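Local coordinates for disulfide isomerase DsbG N-terminal domain-containing protein (PDB 3TDG) that probably works as a periplasmic thiol-disulfide oxidoreductase of the DsbG type, using a thioredoxin-fold domain to reduce disulfides, at residues P160-E165 and K255-L260; G187-K192 and D227-K232; E199-A204 and S216-I221. All coordinates share one frame; numbering follows the deposited sequence.

Contact 1 (P160-E165 and K255-L260); sequences PHCQKE and KGVPFL
The thiol of C162 points at the V257-P258 peptide, which is cis, and the two segments come nearest in backbone terms at C162 and P258. SG lies 3.5 Å from CG2 of V257 and 3.6 Å from CD of P258. It is also 3.5 Å from N of P258, so this side of the sulfur is met by carbon and by the hydrogen-less tertiary amide nitrogen of the proline. With chi1 at -64°, SG swings beside its own backbone N and clear of the carbonyl, an orientation that carries it across to the loop. H161 adds its CB, 3.8 Å from CD of P258, while its imidazole leads off from the contact.

One turn on, E165 can be traced from root to tip. CB touches CG of P258 at 4.0 Å, and CG meets CB of the same proline ring at 4.1 Å. A bend at chi2 (60°) then turns the chain toward L260, which approaches from the opposite direction. CD reaches CD1 of L260 at 4.0 Å, OE1 is about as far from one methyl of L260 as from the other, and OE2 is 3.8 Å from CD2. The carboxylate thus rests against leucine methyls on this side, and OE2 finds a polar partner, by a weak hydrogen bond, in H172.

C162 and C159 form a CxxC sequence at a helix start. Its pairing with a cis-proline loop is the hallmark of thioredoxin-fold oxidoreductases, consistent with this being the redox site. Helix 160-167 packs here against the loop entering edge strand 259-262; beside that strand runs 150-155, where S155 touches C162, I153 touches E165 and V154 exchanges backbone hydrogen bonds with F259.

Contact 2 (G187-K192 and D227-K232); sequences GVNSAK and DINAQK
K192 and I228 carry the apolar part of this contact, their side chains reaching toward each other from helix and loop. CG of K192 packs on CD1 of I228 at 3.5 Å, and further out CE of K192 lies 3.7 Å from CG1 of I228. N189 supplies a lesser touch, its OD1 being 3.9 Å from CG2 of I228, the branch that faces the first turn of the helix.

Direct hydrogen bonding across the contact comes from the lysine tip. A bend at chi4 (42°) turns the ammonium to Q231, where NZ donates to the backbone O at 3.0 Å. The donor stands above the carbonyl plane, 59° out of it, a direction away from the usual lone-pair positions. NZ is also 3.2 Å from O of I228. Within the loop, NE2 of Q231 donates to O of D227 at 2.9 Å with a fairly straight N-H...O angle of 162°, which ties the turn to itself.

Water makes the third kind of link. It accepts from ND2 of N189 at 3.1 Å and donates to OD1 of N229 at 2.8 Å, bridging the side-chain amides of N189 and N229.

The buried lysine therefore serves two roles: its methylenes cover I228 and its bent tip brings the ammonium to main-chain oxygen. The charge is probably stabilised by the carbonyl dipoles; the side chain of E233 also touches K192.

Contact 3 (E199-A204 and S216-I221); sequences EEMAKA and SILEKI
I217 is the apolar centre, a branched side chain met by three residues of the 199-204 segment of helix 188-206. Its CG2 methyl lies 3.4 Å from CG of E200, and its CD1 is 3.6 Å from that same carbon, so the glutamate methylene sits against both branches of the isoleucine. A204 closes on the far end, its CB 3.8 Å from CD1 of I217. M201 runs alongside I217 in the reverse sense, and its CE comes to 3.7 Å from CG2 of I217. The same terminal methyl reaches CG of L218 at 4.0 Å; bending of the methionine at chi2 is what brings CE from its own helix to this neighbour.

Outward from there, the environment changes along the E200 side chain. Its chi2 of 112° is off a staggered value, and this bend takes the carboxylate past I217. There it meets K220, whose chain runs at about a right angle to it. NZ of K220 and OE1 of E200 form a salt bridge with a hydrogen bond of 2.7 Å, the ammonium approaching from above the carboxylate plane, 41° out of it. CD1 of I221 touches the same oxygen from another side, while Y226 touches both K220 and I221.

The local axes approach to 10.9 Å and run nearly antiparallel, with 157° between their N-to-C directions. Helices 188-206 and 211-222, joined by a short connection, make an alpha-helical hairpin. M201 and L218 both reach I137 of strand 137-139, and L218 also touches M180 and V182 of strand 177-182, which places the hairpin's apolar side on the sheet. Such an added helical region is consistent with the elaborated thioredoxin fold of Dsb proteins.

All three contacts belong to the thioredoxin-fold part of the chain and lie on the same side of its centre. Contact 1 spans the longest stretch of sequence, joining helix 160-167 to the cis-proline loop and the start of edge strand 259-262; contact 2 falls within that interval, and contact 3 within contact 2. Contacts 2 and 3 share helix 188-206, with centres about 14 Å apart and nearest atoms about 5 Å apart. The centre of contact 1 is about 19 Å from each of the others. The presumed redox site is thus separate from the helical packing, where one long helix receives the 227-232 loop near its start and helix 211-222 farther along.

Contact 1 (P160-E165 and K255-L260)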
# COMPACT_ATOMS: atom_id res chain seq x y z
N PRO A 160 24.51 -4.50 26.61
CA PRO A 160 25.92 -4.90 26.62
C PRO A 160 26.63 -4.71 25.29
O PRO A 160 27.79 -4.33 25.27
CB PRO A 160 25.85 -6.39 26.99
CG PRO A 160 24.67 -6.42 27.94
CD PRO A 160 23.66 -5.53 27.25
N HIS A 161 25.95 -4.96 24.17
CA HIS A 161 26.59 -4.70 22.88
C HIS A 161 26.89 -3.21 22.64
O HIS A 161 27.90 -2.84 22.02
CB HIS A 161 25.78 -5.32 21.74
CG HIS A 161 26.06 -6.78 21.56
ND1 HIS A 161 26.68 -7.29 20.44
CD2 HIS A 161 25.85 -7.84 22.39
CE1 HIS A 161 26.81 -8.60 20.56
NE2 HIS A 161 26.32 -8.96 21.74
N CYS A 162 26.02 -2.34 23.15
CA CYS A 162 26.27 -0.90 23.10
C CYS A 162 27.39 -0.48 24.05
O CYS A 162 28.16 0.42 23.74
CB CYS A 162 24.98 -0.11 23.36
SG CYS A 162 23.73 -0.39 22.08
N GLN A 163 27.49 -1.16 25.20
CA GLN A 163 28.61 -0.95 26.12
C GLN A 163 29.94 -1.30 25.46
O GLN A 163 30.92 -0.57 25.62
CB GLN A 163 28.44 -1.78 27.38
CG GLN A 163 27.46 -1.23 28.39
CD GLN A 163 27.34 -2.17 29.57
OE1 GLN A 163 26.91 -3.31 29.42
NE2 GLN A 163 27.75 -1.70 30.75
N LYS A 164 29.97 -2.42 24.72
CA LYS A 164 31.14 -2.81 23.94
C LYS A 164 31.45 -1.79 22.85
O LYS A 164 32.59 -1.36 22.69
CB LYS A 164 30.95 -4.22 23.35
CG LYS A 164 31.79 -4.51 22.10
CD LYS A 164 31.63 -5.97 21.67
CE LYS A 164 31.36 -6.12 20.19
NZ LYS A 164 30.22 -7.06 20.01
N GLU A 165 30.42 -1.41 22.09
CA GLU A 165 30.56 -0.35 21.11
C GLU A 165 31.11 0.95 21.74
O GLU A 165 31.98 1.61 21.17
CB GLU A 165 29.24 -0.11 20.38
CG GLU A 165 29.27 1.05 19.37
CD GLU A 165 30.29 0.85 18.23
OE1 GLU A 165 30.42 -0.27 17.72
OE2 GLU A 165 30.94 1.84 17.82
N LYS A 255 16.10 -1.44 13.34
CA LYS A 255 15.46 -2.54 14.06
C LYS A 255 16.20 -2.92 15.36
O LYS A 255 15.70 -3.74 16.12
CB LYS A 255 15.35 -3.76 13.15
CG LYS A 255 14.68 -3.50 11.80
CD LYS A 255 14.36 -4.80 11.03
CE LYS A 255 13.22 -5.61 11.67
NZ LYS A 255 12.02 -4.76 12.00
N GLY A 256 17.36 -2.33 15.61
CA GLY A 256 18.12 -2.66 16.82
C GLY A 256 19.35 -1.81 17.04
O GLY A 256 19.68 -0.93 16.23
N VAL A 257 20.05 -2.08 18.14
CA VAL A 257 21.21 -1.29 18.53
C VAL A 257 22.37 -2.24 18.88
O VAL A 257 22.14 -3.40 19.16
CB VAL A 257 20.89 -0.39 19.74
CG1 VAL A 257 19.78 0.65 19.40
CG2 VAL A 257 20.49 -1.22 20.97
N PRO A 258 23.62 -1.75 18.83
CA PRO A 258 24.02 -0.42 18.34
C PRO A 258 23.83 -0.35 16.82
O PRO A 258 24.16 -1.30 16.11
CB PRO A 258 25.51 -0.34 18.70
CG PRO A 258 25.96 -1.77 18.89
CD PRO A 258 24.76 -2.53 19.34
N PHE A 259 23.28 0.76 16.35
CA PHE A 259 23.11 0.99 14.92
C PHE A 259 24.08 2.10 14.50
O PHE A 259 24.01 3.23 15.01
CB PHE A 259 21.66 1.38 14.64
CG PHE A 259 21.35 1.60 13.19
CD1 PHE A 259 20.75 0.59 12.44
CD2 PHE A 259 21.62 2.82 12.57
CE1 PHE A 259 20.45 0.77 11.08
CE2 PHE A 259 21.32 3.03 11.22
CZ PHE A 259 20.74 2.00 10.47
N LEU A 260 24.99 1.79 13.59
CA LEU A 260 25.91 2.80 13.08
C LEU A 260 25.51 3.22 11.66
O LEU A 260 25.07 2.40 10.85
CB LEU A 260 27.35 2.31 13.13
CG LEU A 260 28.08 2.28 14.47
CD1 LEU A 260 27.41 1.33 15.48
CD2 LEU A 260 29.53 1.87 14.25

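Contact 2 (G187-K192 and D227-K232)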
# COMPACT_ATOMS: atom_id res chain seq x y z
N GLY A 187 13.99 -0.80 27.66
CA GLY A 187 13.11 -0.86 28.84
C GLY A 187 13.16 0.42 29.66
O GLY A 187 13.64 1.44 29.19
N VAL A 188 12.66 0.35 30.88
CA VAL A 188 12.51 1.53 31.74
C VAL A 188 13.86 2.11 32.16
O VAL A 188 14.06 3.33 32.13
CB VAL A 188 11.65 1.19 33.00
CG1 VAL A 188 11.72 2.31 34.03
CG2 VAL A 188 10.20 0.94 32.59
N ASN A 189 14.78 1.25 32.56
CA ASN A 189 16.11 1.70 32.97
C ASN A 189 16.90 2.37 31.84
O ASN A 189 17.70 3.28 32.09
CB ASN A 189 16.90 0.54 33.59
CG ASN A 189 16.40 0.17 34.99
OD1 ASN A 189 15.87 1.01 35.73
ND2 ASN A 189 16.57 -1.10 35.36
N SER A 190 16.66 1.92 30.60
CA SER A 190 17.23 2.54 29.40
C SER A 190 16.76 4.00 29.29
O SER A 190 17.57 4.93 29.23
CB SER A 190 16.81 1.77 28.14
OG SER A 190 17.31 0.44 28.13
N ALA A 191 15.44 4.18 29.32
CA ALA A 191 14.83 5.51 29.24
C ALA A 191 15.36 6.44 30.34
O ALA A 191 15.74 7.59 30.09
CB ALA A 191 13.29 5.39 29.28
N LYS A 192 15.42 5.91 31.56
CA LYS A 192 15.91 6.67 32.70
C LYS A 192 17.37 7.06 32.55
O LYS A 192 17.75 8.20 32.80
CB LYS A 192 15.70 5.85 33.97
CG LYS A 192 16.08 6.54 35.24
CD LYS A 192 15.34 5.93 36.45
CE LYS A 192 16.10 6.22 37.74
NZ LYS A 192 16.63 7.63 37.81
N ASP A 227 24.33 2.95 39.78
CA ASP A 227 23.11 2.79 40.55
C ASP A 227 22.02 3.72 40.03
O ASP A 227 21.88 4.87 40.47
CB ASP A 227 23.37 3.04 42.04
CG ASP A 227 22.30 2.43 42.93
OD1 ASP A 227 21.20 2.10 42.41
OD2 ASP A 227 22.56 2.28 44.15
N ILE A 228 21.25 3.20 39.10
CA ILE A 228 20.24 3.97 38.41
C ILE A 228 19.10 4.45 39.34
O ILE A 228 18.66 5.60 39.24
CB ILE A 228 19.75 3.21 37.13
CG1 ILE A 228 18.75 4.05 36.33
CG2 ILE A 228 19.28 1.78 37.46
CD1 ILE A 228 19.32 5.39 35.92
N ASN A 229 18.66 3.60 40.25
CA ASN A 229 17.59 3.97 41.18
C ASN A 229 18.01 4.99 42.25
O ASN A 229 17.16 5.66 42.83
CB ASN A 229 16.97 2.72 41.81
CG ASN A 229 16.44 1.77 40.77
OD1 ASN A 229 16.71 0.57 40.81
ND2 ASN A 229 15.69 2.30 39.81
N ALA A 230 19.32 5.12 42.46
CA ALA A 230 19.88 6.10 43.39
C ALA A 230 19.88 7.52 42.82
O ALA A 230 20.39 8.45 43.45
CB ALA A 230 21.29 5.70 43.79
N GLN A 231 19.33 7.69 41.62
CA GLN A 231 19.28 8.99 40.96
C GLN A 231 17.84 9.46 40.83
O GLN A 231 16.94 8.65 40.59
CB GLN A 231 19.93 8.94 39.57
CG GLN A 231 21.15 8.02 39.45
CD GLN A 231 22.31 8.48 40.31
OE1 GLN A 231 22.53 9.68 40.50
NE2 GLN A 231 23.08 7.52 40.84
N LYS A 232 17.62 10.76 41.00
CA LYS A 232 16.31 11.33 40.70
C LYS A 232 16.22 11.60 39.20
O LYS A 232 17.13 12.19 38.62
CB LYS A 232 16.03 12.59 41.52
CG LYS A 232 15.40 12.28 42.88
CD LYS A 232 15.51 13.43 43.85
CE LYS A 232 15.24 12.96 45.26
NZ LYS A 232 15.27 14.11 46.20
O HOH W 1 16.17 -0.74 38.42

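Contact 3 (E199-A204 and S216-I221)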
# COMPACT_ATOMS: atom_id res chain seq x y z
N GLU A 199 20.22 15.22 30.62
CA GLU A 199 20.36 16.25 31.67
C GLU A 199 21.82 16.58 31.90
O GLU A 199 22.20 17.73 31.94
CB GLU A 199 19.70 15.77 32.96
CG GLU A 199 19.84 16.72 34.16
CD GLU A 199 19.02 16.23 35.35
OE1 GLU A 199 19.36 15.17 35.92
OE2 GLU A 199 18.00 16.86 35.69
N GLU A 200 22.65 15.54 32.00
CA GLU A 200 24.05 15.74 32.28
C GLU A 200 24.80 16.39 31.11
O GLU A 200 25.71 17.20 31.34
CB GLU A 200 24.67 14.40 32.72
CG GLU A 200 26.13 14.45 33.06
CD GLU A 200 26.43 14.23 34.55
OE1 GLU A 200 26.23 13.09 35.04
OE2 GLU A 200 26.87 15.21 35.21
N MET A 201 24.42 16.07 29.87
CA MET A 201 25.02 16.72 28.69
C MET A 201 24.67 18.21 28.58
O MET A 201 25.52 19.01 28.20
CB MET A 201 24.62 16.01 27.38
CG MET A 201 25.40 14.70 27.12
SD MET A 201 27.21 14.89 27.17
CE MET A 201 27.65 13.19 27.56
N ALA A 202 23.43 18.57 28.89
CA ALA A 202 23.01 19.99 28.99
C ALA A 202 23.91 20.78 29.94
O ALA A 202 24.43 21.84 29.56
CB ALA A 202 21.52 20.10 29.39
N LYS A 203 24.12 20.26 31.15
CA LYS A 203 25.03 20.89 32.15
C LYS A 203 26.46 20.95 31.63
O LYS A 203 27.11 21.98 31.74
CB LYS A 203 24.98 20.17 33.50
CG LYS A 203 23.60 20.26 34.16
CD LYS A 203 23.54 19.49 35.48
CE LYS A 203 22.13 19.61 36.08
NZ LYS A 203 21.83 18.53 37.06
N ALA A 204 26.93 19.85 31.05
CA ALA A 204 28.28 19.80 30.49
C ALA A 204 28.51 20.83 29.39
O ALA A 204 29.55 21.49 29.36
CB ALA A 204 28.61 18.40 29.98
N SER A 216 33.48 10.55 29.56
CA SER A 216 33.44 10.09 30.95
C SER A 216 32.03 10.06 31.50
O SER A 216 31.68 9.15 32.24
CB SER A 216 34.32 10.95 31.87
OG SER A 216 35.67 10.78 31.51
N ILE A 217 31.21 11.05 31.15
CA ILE A 217 29.81 11.04 31.54
C ILE A 217 29.14 9.78 30.99
O ILE A 217 28.44 9.09 31.70
CB ILE A 217 29.06 12.33 31.08
CG1 ILE A 217 29.48 13.51 31.97
CG2 ILE A 217 27.55 12.13 31.09
CD1 ILE A 217 29.26 14.88 31.33
N LEU A 218 29.38 9.49 29.72
CA LEU A 218 28.77 8.31 29.07
C LEU A 218 29.21 7.00 29.75
O LEU A 218 28.39 6.17 30.11
CB LEU A 218 29.08 8.31 27.56
CG LEU A 218 28.36 9.38 26.71
CD1 LEU A 218 28.98 9.48 25.33
CD2 LEU A 218 26.85 9.11 26.61
N GLU A 219 30.52 6.85 29.93
CA GLU A 219 31.09 5.67 30.62
C GLU A 219 30.56 5.54 32.03
O GLU A 219 30.13 4.46 32.44
CB GLU A 219 32.63 5.74 30.60
CG GLU A 219 33.18 5.70 29.18
CD GLU A 219 34.69 5.86 29.11
OE1 GLU A 219 35.30 6.40 30.06
OE2 GLU A 219 35.27 5.46 28.08
N LYS A 220 30.52 6.65 32.76
CA LYS A 220 29.97 6.65 34.11
C LYS A 220 28.56 6.04 34.09
O LYS A 220 28.26 5.10 34.85
CB LYS A 220 29.99 8.07 34.73
CG LYS A 220 29.36 8.17 36.15
CD LYS A 220 29.34 9.62 36.69
CE LYS A 220 28.14 10.42 36.14
NZ LYS A 220 28.19 11.87 36.52
N ILE A 221 27.68 6.54 33.21
CA ILE A 221 26.26 6.14 33.24
C ILE A 221 26.00 4.79 32.55
O ILE A 221 25.10 4.04 32.97
CB ILE A 221 25.31 7.28 32.71
CG1 ILE A 221 25.37 8.49 33.65
CG2 ILE A 221 23.87 6.79 32.56
CD1 ILE A 221 24.81 9.79 33.08